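Local coordinates for protein platelet aggregation factor Sm-hPAF (Streptococcus mitis, PDB 4GWI) that binds fucosylated Lewis antigens through this F-type lectin domain of lectinolysin, a toxin that probably forms pores in cholesterol-containing host membranes, at residues Ser45-Asn50 / Leu136-Val141. The protein carries 2 engineered substitutions. Sequence-based numbering, arbitrary orientation.
With CA (calcium ion), chain F; FUC (alpha-L-fucopyranose), chain B.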
loop_
_atom_site.group_PDB
_atom_site.type_symbol
_atom_site.label_atom_id
_atom_site.label_comp_id
_atom_site.label_asym_id
_atom_site.label_seq_id
_atom_site.Cartn_x
_atom_site.Cartn_y
_atom_site.Cartn_z
ATOM N N SER A 45 3.857 -4.581 13.168
ATOM C CA SER A 45 4.372 -4.349 11.796
ATOM C C SER A 45 3.196 -3.982 10.867
ATOM O O SER A 45 3.338 -4.123 9.636
ATOM C CB SER A 45 5.145 -5.602 11.286
ATOM O OG SER A 45 5.961 -5.167 10.144
ATOM N N VAL A 46 2.086 -3.472 11.451
ATOM C CA VAL A 46 0.911 -3.106 10.628
ATOM C C VAL A 46 0.597 -1.646 10.926
ATOM O O VAL A 46 0.645 -1.184 12.079
ATOM C CB VAL A 46 -0.324 -3.991 11.006
ATOM C CG1 VAL A 46 -1.574 -3.583 10.213
ATOM C CG2 VAL A 46 -0.004 -5.539 10.839
ATOM N N THR A 47 0.254 -0.913 9.847
ATOM C CA THR A 47 -0.019 0.541 10.040
ATOM C C THR A 47 -1.482 0.730 10.499
ATOM O O THR A 47 -2.285 -0.229 10.504
ATOM C CB THR A 47 0.071 1.272 8.693
ATOM O OG1 THR A 47 -0.962 0.831 7.770
ATOM C CG2 THR A 47 1.400 1.003 7.917
ATOM N N HIS A 48 -1.788 1.999 10.855
ATOM C CA HIS A 48 -3.225 2.298 11.222
ATOM C C HIS A 48 -3.418 3.775 11.181
ATOM O O HIS A 48 -2.660 4.536 11.818
ATOM C CB HIS A 48 -3.436 1.809 12.714
ATOM C CG HIS A 48 -4.851 1.497 13.066
ATOM N ND1 HIS A 48 -5.912 2.373 12.893
ATOM C CD2 HIS A 48 -5.347 0.351 13.681
ATOM C CE1 HIS A 48 -7.044 1.756 13.368
ATOM N NE2 HIS A 48 -6.707 0.525 13.833
ATOM N N THR A 49 -4.420 4.209 10.393
ATOM C CA THR A 49 -4.778 5.632 10.436
ATOM C C THR A 49 -5.978 5.837 11.411
ATOM O O THR A 49 -6.489 4.863 11.993
ATOM C CB THR A 49 -5.239 6.149 9.086
ATOM O OG1 THR A 49 -6.457 5.496 8.682
ATOM C CG2 THR A 49 -4.219 5.809 7.907
ATOM N N ASN A 50 -6.353 7.115 11.549
ATOM C CA ASN A 50 -7.610 7.322 12.271
ATOM C C ASN A 50 -8.744 6.699 11.459
ATOM O O ASN A 50 -8.669 6.448 10.279
ATOM C CB ASN A 50 -7.838 8.813 12.358
ATOM C CG ASN A 50 -6.823 9.536 13.240
ATOM O OD1 ASN A 50 -6.254 8.944 14.152
ATOM N ND2 ASN A 50 -6.755 10.862 13.081
ATOM N N LEU A 136 -7.252 2.920 7.530
ATOM C CA LEU A 136 -6.434 2.099 6.594
ATOM C C LEU A 136 -5.297 1.459 7.452
ATOM O O LEU A 136 -4.513 2.158 8.080
ATOM C CB LEU A 136 -5.897 3.005 5.474
ATOM C CG LEU A 136 -4.879 2.296 4.524
ATOM C CD1 LEU A 136 -5.522 1.088 3.824
ATOM C CD2 LEU A 136 -4.427 3.416 3.521
ATOM N N SER A 137 -5.235 0.128 7.323
ATOM C CA SER A 137 -4.158 -0.687 7.942
ATOM C C SER A 137 -3.541 -1.609 6.915
ATOM O O SER A 137 -4.260 -2.410 6.344
ATOM C CB SER A 137 -4.722 -1.534 9.107
ATOM O OG SER A 137 -5.072 -0.661 10.211
ATOM N N LEU A 138 -2.234 -1.514 6.754
ATOM C CA LEU A 138 -1.545 -2.416 5.822
ATOM C C LEU A 138 -0.399 -3.097 6.574
ATOM O O LEU A 138 0.375 -2.409 7.319
ATOM C CB LEU A 138 -0.918 -1.550 4.687
ATOM C CG LEU A 138 -2.012 -0.914 3.854
ATOM C CD1 LEU A 138 -1.391 0.320 3.116
ATOM C CD2 LEU A 138 -2.492 -1.924 2.810
ATOM N N ALA A 139 -0.281 -4.436 6.411
ATOM C CA ALA A 139 0.887 -5.027 7.050
ATOM C C ALA A 139 2.177 -4.784 6.275
ATOM O O ALA A 139 3.235 -4.733 6.793
ATOM C CB ALA A 139 0.619 -6.566 7.068
ATOM N N GLU A 140 2.054 -4.644 4.937
ATOM C CA GLU A 140 3.270 -4.371 4.114
ATOM C C GLU A 140 2.765 -3.996 2.709
ATOM O O GLU A 140 1.719 -4.476 2.269
ATOM C CB GLU A 140 4.116 -5.700 3.999
ATOM C CG GLU A 140 5.554 -5.375 3.519
ATOM C CD GLU A 140 6.503 -4.783 4.577
ATOM O OE1 GLU A 140 6.148 -4.459 5.730
ATOM O OE2 GLU A 140 7.674 -4.524 4.195
ATOM N N VAL A 141 3.561 -3.096 2.089
ATOM C CA VAL A 141 3.364 -2.864 0.630
ATOM C C VAL A 141 4.750 -3.054 0.009
ATOM O O VAL A 141 5.764 -2.452 0.453
ATOM C CB VAL A 141 2.938 -1.380 0.448
ATOM C CG1 VAL A 141 2.875 -1.089 -1.069
ATOM C CG2 VAL A 141 1.541 -1.148 1.037
HETATM CA CA CA F . 5.242 -4.566 7.984
HETATM C C1 FUC B . -8.782 -3.961 17.162
HETATM C C2 FUC B . -9.814 -3.146 16.405
HETATM C C3 FUC B . -9.726 -1.694 16.760
HETATM C C4 FUC B . -8.329 -1.214 16.429
HETATM C C5 FUC B . -7.368 -2.077 17.219
HETATM C C6 FUC B . -5.930 -1.670 17.000
HETATM O O2 FUC B . -11.107 -3.636 16.724
HETATM O O3 FUC B . -10.659 -1.004 16.033
HETATM O O4 FUC B . -8.132 -1.334 15.045
HETATM O O5 FUC B . -7.513 -3.428 16.894
HETATM O O HOH W 1 -2.089 3.044 6.804
#
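T47 and T49 run alongside L136 and L138 in a buried, roughly antiparallel pairing of the F-type lectin domain, a beta-sandwich, tying the sugar-binding loop to the chain entering strand 138-145. The backbone of T47 gives its N-H to L138 O (2.9 Å), and T49 N does the same to L136 O.

The amides of L138 and L136 find side-chain acceptors, not backbone carbonyls. Each threonine turns its hydroxyl across the gap to take an amide hydrogen: L138 N reaches T47 OG1, and L136 N reaches T49 OG1 with an N-H...O angle of 168°, both nearly straight. A chi1 near 65° sets OG1 of T47 between its own N and carbonyl carbon, on the side facing the L138 amide. T47 OG1 also donates to a water that in turn donates to L136 O, while T49 OG1 bonds N50 O within its own segment. S137 OG donates to T47 O at 2.8 Å.

Apolar contact is slight: V46 CG2 rests against A139 CB at 4.0 Å, and T49 CG2 lies by L136 CB. W57 of strand 56-61 packs on T47, L136 and L138.

At one end the two segments share a calcium ion, bound by S45 through both O and OG, by A139 O and by E140 OE1; R31 O, D34 OD1 and N36 O complete the site. The metal holds together S45 O and A139 O, only 2.9 Å apart. E140 OE2 is held by G35 N, and A139 and E140 form a classic beta bulge facing Y73.

Toward the glycan, S137 OG sits over one face of the H48 ring, near its rim. H48 ND1 donates in the ring plane to T49 O (2.7 Å), fixing the ring's rotation, and H48 NE2 and fucose O4 share a hydrogen bond of 2.6 Å, with O4 at the ring's edge, in its plane.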